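Local coordinates for protein SusD homolog (Bacteroides thetaiotaomicron, PDB 4MRU) that probably binds mucin O-glycans at the bacterial cell surface as a SusD-like, TPR-related lipoprotein, at residues A[41-46]-A[81-86]; A[93-97]-A[110-114]. All blocks are in the same frame, centred on the assembly; numbering follows the deposited sequence.

Contact 1: A[41-46]-A[81-86]; sequences HLYQFM and APFTDV
M46, a selenomethionine, reaches across to the N-terminal end of helix 81-100. From CB it turns to put CG anti to the backbone N (chi1 -173°), and the chain beyond runs on extended. CG lies 4.1 Å from P82 CB, the two side chains running antiparallel alongside each other. The selenium SE comes next, 3.8 Å from V86 CG2, with the chain roughly perpendicular to the valine side chain. CE, at the tip, sits 4.0 Å from P82 O, a buried carbonyl oxygen that has no polar partner in the model. One turn back along helix 40-54, L42 divides its two methyls: CD1 packs 3.5 Å from A81 CB and against A81 O, while CD2 turns to V86. A81 CB is shared, because F45 CD2 approaches it obliquely at 3.7 Å; the F45 ring in turn meets W78. At the more exposed end of the contact, a single water joins H41 to D85. It lies in the plane of the imidazole, 2.7 Å from H41 ND1, and donates to D85 OD2 at 2.8 Å. D85 also has K80 as a salt-bridge partner through OD1. The axes of the two short segments run roughly antiparallel, at 146°, with helix 104-125 placing I117, R120 and I124 against V86 and M46. The chemistry is therefore that of an apolar helix-helix seam, held by van der Waals packing inside and by a water bridge at its polar margin.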
loop_
_atom_site.group_PDB
_atom_site.type_symbol
_atom_site.label_atom_id
_atom_site.label_comp_id
_atom_site.label_asym_id
_atom_site.label_seq_id
_atom_site.Cartn_x
_atom_site.Cartn_y
_atom_site.Cartn_z
ATOM N N HIS A 41 -0.235 -5.188 -17.253
ATOM C CA HIS A 41 1.201 -5.291 -17.476
ATOM C C HIS A 41 1.977 -4.563 -16.353
ATOM O O HIS A 41 3.012 -5.037 -15.912
ATOM C CB HIS A 41 1.609 -4.741 -18.832
ATOM C CG HIS A 41 3.086 -4.812 -19.058
ATOM N ND1 HIS A 41 3.924 -3.755 -18.778
ATOM C CD2 HIS A 41 3.877 -5.822 -19.491
ATOM C CE1 HIS A 41 5.177 -4.108 -19.021
ATOM N NE2 HIS A 41 5.179 -5.369 -19.435
ATOM N N LEU A 42 1.472 -3.424 -15.916
ATOM C CA LEU A 42 2.055 -2.651 -14.819
ATOM C C LEU A 42 1.704 -3.274 -13.451
ATOM O O LEU A 42 2.573 -3.471 -12.612
ATOM C CB LEU A 42 1.614 -1.196 -14.908
ATOM C CG LEU A 42 2.049 -0.236 -13.804
ATOM C CD1 LEU A 42 3.514 -0.369 -13.422
ATOM C CD2 LEU A 42 1.740 1.189 -14.272
ATOM N N TYR A 43 0.450 -3.657 -13.275
ATOM C CA TYR A 43 -0.015 -4.314 -12.054
ATOM C C TYR A 43 0.902 -5.496 -11.644
ATOM O O TYR A 43 1.249 -5.651 -10.465
ATOM C CB TYR A 43 -1.496 -4.764 -12.191
ATOM C CG TYR A 43 -2.073 -5.241 -10.885
ATOM C CD1 TYR A 43 -1.828 -6.528 -10.438
ATOM C CD2 TYR A 43 -2.878 -4.402 -10.081
ATOM C CE1 TYR A 43 -2.354 -6.985 -9.232
ATOM C CE2 TYR A 43 -3.352 -4.843 -8.838
ATOM C CZ TYR A 43 -3.083 -6.129 -8.420
ATOM O OH TYR A 43 -3.557 -6.587 -7.207
ATOM N N GLN A 44 1.243 -6.376 -12.585
ATOM C CA GLN A 44 1.959 -7.617 -12.207
ATOM C C GLN A 44 3.268 -7.312 -11.467
ATOM O O GLN A 44 3.607 -7.970 -10.508
ATOM C CB GLN A 44 2.198 -8.529 -13.417
ATOM C CG GLN A 44 3.180 -7.978 -14.434
ATOM C CD GLN A 44 3.269 -8.837 -15.672
ATOM O OE1 GLN A 44 3.167 -10.075 -15.600
ATOM N NE2 GLN A 44 3.472 -8.195 -16.824
ATOM N N PHE A 45 3.959 -6.277 -11.891
ATOM C CA PHE A 45 5.228 -5.896 -11.281
ATOM C C PHE A 45 5.014 -5.124 -9.989
ATOM O O PHE A 45 5.578 -5.469 -8.956
ATOM C CB PHE A 45 6.055 -5.049 -12.225
ATOM C CG PHE A 45 6.451 -5.760 -13.499
ATOM C CD1 PHE A 45 7.341 -6.823 -13.451
ATOM C CD2 PHE A 45 5.936 -5.382 -14.696
ATOM C CE1 PHE A 45 7.682 -7.501 -14.594
ATOM C CE2 PHE A 45 6.299 -6.035 -15.874
ATOM C CZ PHE A 45 7.179 -7.088 -15.815
HETATM N N MSE A 46 4.235 -4.056 -10.055
HETATM C CA MSE A 46 4.153 -3.109 -8.920
HETATM C C MSE A 46 3.339 -3.673 -7.784
HETATM O O MSE A 46 3.723 -3.580 -6.623
HETATM C CB MSE A 46 3.560 -1.801 -9.428
HETATM C CG MSE A 46 3.585 -0.709 -8.389
HETATM SE SE MSE A 46 2.999 0.918 -9.352
HETATM C CE MSE A 46 3.818 2.178 -8.006
ATOM N N ALA A 81 8.902 -0.980 -14.490
ATOM C CA ALA A 81 7.483 -0.544 -14.492
ATOM C C ALA A 81 7.071 0.335 -13.304
ATOM O O ALA A 81 6.422 1.341 -13.508
ATOM C CB ALA A 81 6.550 -1.741 -14.593
ATOM N N PRO A 82 7.470 -0.013 -12.063
ATOM C CA PRO A 82 7.012 0.850 -10.950
ATOM C C PRO A 82 7.602 2.284 -10.886
ATOM O O PRO A 82 7.167 3.086 -10.065
ATOM C CB PRO A 82 7.433 0.058 -9.704
ATOM C CG PRO A 82 7.673 -1.342 -10.201
ATOM C CD PRO A 82 8.252 -1.155 -11.567
ATOM N N PHE A 83 8.620 2.561 -11.679
ATOM C CA PHE A 83 9.309 3.871 -11.697
ATOM C C PHE A 83 9.086 4.504 -13.036
ATOM O O PHE A 83 8.352 5.498 -13.159
ATOM C CB PHE A 83 10.819 3.716 -11.407
ATOM C CG PHE A 83 11.583 5.029 -11.354
ATOM C CD1 PHE A 83 12.102 5.567 -12.494
ATOM C CD2 PHE A 83 11.786 5.680 -10.164
ATOM C CE1 PHE A 83 12.800 6.761 -12.468
ATOM C CE2 PHE A 83 12.468 6.875 -10.117
ATOM C CZ PHE A 83 12.975 7.419 -11.268
ATOM N N THR A 84 9.677 3.899 -14.060
ATOM C CA THR A 84 9.682 4.510 -15.378
ATOM C C THR A 84 8.275 4.562 -15.998
ATOM O O THR A 84 7.874 5.584 -16.531
ATOM C CB THR A 84 10.620 3.771 -16.334
ATOM O OG1 THR A 84 11.961 3.759 -15.802
ATOM C CG2 THR A 84 10.633 4.453 -17.736
ATOM N N ASP A 85 7.523 3.463 -15.951
ATOM C CA ASP A 85 6.161 3.473 -16.534
ATOM C C ASP A 85 5.166 4.367 -15.782
ATOM O O ASP A 85 4.390 5.102 -16.408
ATOM C CB ASP A 85 5.613 2.043 -16.649
ATOM C CG ASP A 85 6.420 1.194 -17.625
ATOM O OD1 ASP A 85 7.256 1.743 -18.359
ATOM O OD2 ASP A 85 6.258 -0.038 -17.624
ATOM N N VAL A 86 5.183 4.322 -14.458
ATOM C CA VAL A 86 4.313 5.203 -13.688
ATOM C C VAL A 86 4.579 6.669 -14.023
ATOM O O VAL A 86 3.663 7.397 -14.315
ATOM C CB VAL A 86 4.438 4.988 -12.171
ATOM C CG1 VAL A 86 3.534 5.936 -11.436
ATOM C CG2 VAL A 86 4.004 3.577 -11.810
HETATM O O HOH W 1 3.803 -1.300 -17.615
#

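Contact 2: A[93-97]-A[110-114]; sequences KYYAV and AKLLR
Y94 lays its ring between helix 81-100 and helix 104-125, and R114 covers one face of it. A chi1 of -177° swings the Y94 ring away from its own backbone N and out toward helix 104-125. R114 CD stands 3.7 Å from the centroid of the Y94 ring, only 1° off its normal: a CH-pi contact over the centre. The extended run from CG to NE carries R114 CD over the middle of the ring and the guanidinium on past it; R114 CZ, 5.2 Å from the Y94 ring centroid, is distant enough that any cation-pi attraction is weak at most. The guanidinium has firmer partners, with NE bonded to Y91 OH and NH1 in a salt bridge with E162. At the ring's edge, Y94 CE1 lies 3.6 Å from A110 O, and the backbone N of K111 is close to the ring plane. V97 CG1 packs 3.8 Å from A110 CB, filling in beside the tyrosine. With alanine at Y94, R114 CD would probably lose the aromatic face it rests on and a gap would open beside A110, leaving the arginine's aliphatic part less confined. The segments run almost antiparallel, at 166°, with neighbours on several sides: helix 24-32 meets V97 and L113, helix 192-209 packs on L112 and L113, and helix 152-173 supplies E165 to K111 as well as E162 to R114.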
loop_
_atom_site.group_PDB
_atom_site.type_symbol
_atom_site.label_atom_id
_atom_site.label_comp_id
_atom_site.label_asym_id
_atom_site.label_seq_id
_atom_site.Cartn_x
_atom_site.Cartn_y
_atom_site.Cartn_z
ATOM N N LYS A 93 -0.516 12.977 -19.031
ATOM C CA LYS A 93 -1.937 13.177 -18.684
ATOM C C LYS A 93 -2.091 14.405 -17.792
ATOM O O LYS A 93 -2.979 15.243 -18.021
ATOM C CB LYS A 93 -2.506 11.943 -18.018
ATOM C CG LYS A 93 -2.504 10.689 -18.885
ATOM C CD LYS A 93 -2.938 9.503 -18.022
ATOM C CE LYS A 93 -2.982 8.188 -18.803
ATOM N NZ LYS A 93 -1.692 7.942 -19.478
ATOM N N TYR A 94 -1.207 14.525 -16.805
ATOM C CA TYR A 94 -1.190 15.674 -15.895
ATOM C C TYR A 94 -1.039 16.971 -16.672
ATOM O O TYR A 94 -1.820 17.913 -16.484
ATOM C CB TYR A 94 -0.061 15.553 -14.854
ATOM C CG TYR A 94 -0.064 16.699 -13.836
ATOM C CD1 TYR A 94 -1.071 16.785 -12.892
ATOM C CD2 TYR A 94 0.913 17.682 -13.840
ATOM C CE1 TYR A 94 -1.109 17.817 -11.969
ATOM C CE2 TYR A 94 0.887 18.735 -12.902
ATOM C CZ TYR A 94 -0.154 18.796 -11.987
ATOM O OH TYR A 94 -0.285 19.792 -11.054
ATOM N N TYR A 95 -0.074 17.019 -17.586
ATOM C CA TYR A 95 0.156 18.244 -18.346
ATOM C C TYR A 95 -0.932 18.532 -19.376
ATOM O O TYR A 95 -1.158 19.698 -19.704
ATOM C CB TYR A 95 1.560 18.224 -18.991
ATOM C CG TYR A 95 2.692 18.515 -17.959
ATOM C CD1 TYR A 95 2.610 19.615 -17.092
ATOM C CD2 TYR A 95 3.859 17.721 -17.885
ATOM C CE1 TYR A 95 3.616 19.891 -16.165
ATOM C CE2 TYR A 95 4.872 18.002 -16.964
ATOM C CZ TYR A 95 4.739 19.082 -16.104
ATOM O OH TYR A 95 5.714 19.388 -15.195
ATOM N N ALA A 96 -1.647 17.509 -19.857
ATOM C CA ALA A 96 -2.787 17.729 -20.745
ATOM C C ALA A 96 -3.875 18.510 -20.013
ATOM O O ALA A 96 -4.462 19.462 -20.556
ATOM C CB ALA A 96 -3.341 16.410 -21.291
ATOM N N VAL A 97 -4.129 18.144 -18.767
ATOM C CA VAL A 97 -5.111 18.874 -17.993
ATOM C C VAL A 97 -4.706 20.310 -17.834
ATOM O O VAL A 97 -5.545 21.231 -18.035
ATOM C CB VAL A 97 -5.324 18.266 -16.583
ATOM C CG1 VAL A 97 -6.336 19.080 -15.796
ATOM C CG2 VAL A 97 -5.777 16.822 -16.682
ATOM N N ALA A 110 -6.546 17.153 -10.749
ATOM C CA ALA A 110 -5.332 16.677 -11.365
ATOM C C ALA A 110 -4.181 16.667 -10.376
ATOM O O ALA A 110 -3.429 15.706 -10.293
ATOM C CB ALA A 110 -4.979 17.550 -12.563
ATOM N N LYS A 111 -4.038 17.758 -9.638
ATOM C CA LYS A 111 -3.028 17.880 -8.608
ATOM C C LYS A 111 -3.155 16.777 -7.546
ATOM O O LYS A 111 -2.193 16.162 -7.153
ATOM C CB LYS A 111 -3.144 19.307 -8.007
ATOM C CG LYS A 111 -2.106 19.686 -6.974
ATOM C CD LYS A 111 -2.185 21.197 -6.591
ATOM C CE LYS A 111 -1.782 22.115 -7.712
ATOM N NZ LYS A 111 -1.947 23.532 -7.307
ATOM N N LEU A 112 -4.364 16.545 -7.069
ATOM C CA LEU A 112 -4.624 15.554 -6.042
ATOM C C LEU A 112 -4.302 14.157 -6.549
ATOM O O LEU A 112 -3.745 13.364 -5.815
ATOM C CB LEU A 112 -6.101 15.632 -5.591
ATOM C CG LEU A 112 -6.666 14.541 -4.706
ATOM C CD1 LEU A 112 -5.836 14.477 -3.426
ATOM C CD2 LEU A 112 -8.138 14.792 -4.388
ATOM N N LEU A 113 -4.613 13.878 -7.818
ATOM C CA LEU A 113 -4.336 12.574 -8.364
ATOM C C LEU A 113 -2.837 12.387 -8.549
ATOM O O LEU A 113 -2.317 11.308 -8.275
ATOM C CB LEU A 113 -5.060 12.377 -9.672
ATOM C CG LEU A 113 -6.561 12.216 -9.497
ATOM C CD1 LEU A 113 -7.213 12.342 -10.843
ATOM C CD2 LEU A 113 -6.935 10.886 -8.829
ATOM N N ARG A 114 -2.129 13.429 -8.964
ATOM C CA ARG A 114 -0.687 13.310 -9.089
ATOM C C ARG A 114 -0.032 12.998 -7.725
ATOM O O ARG A 114 0.855 12.148 -7.632
ATOM C CB ARG A 114 -0.108 14.554 -9.698
ATOM C CG ARG A 114 1.410 14.608 -9.605
ATOM C CD ARG A 114 1.890 15.707 -10.524
ATOM N NE ARG A 114 3.301 16.020 -10.339
ATOM C CZ ARG A 114 3.778 16.989 -9.578
ATOM N NH1 ARG A 114 2.985 17.782 -8.842
ATOM N NH2 ARG A 114 5.085 17.178 -9.556
#

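In the fold
From the N terminus, 34 residues separate the segments of contact 1: the rest of helix 40-54, then a largely irregular run with strand 58-60, up to helix 81-100, which closes the loop. The same helix carries on to contact 2, where only 12 residues intervene, the end of helix 81-100, a tight turn at 101-103 and the start of helix 104-125, making a helical hairpin. The two closures follow in series, neither nested nor crossed. The centres of contacts 1 and 2 are 19 Å apart, and helix 81-100 links them. Helix 104-125 runs back to reach contact 1 as well, tying three consecutive helices into one helical bundle, consistent with the TPR-like character of SusD homologs.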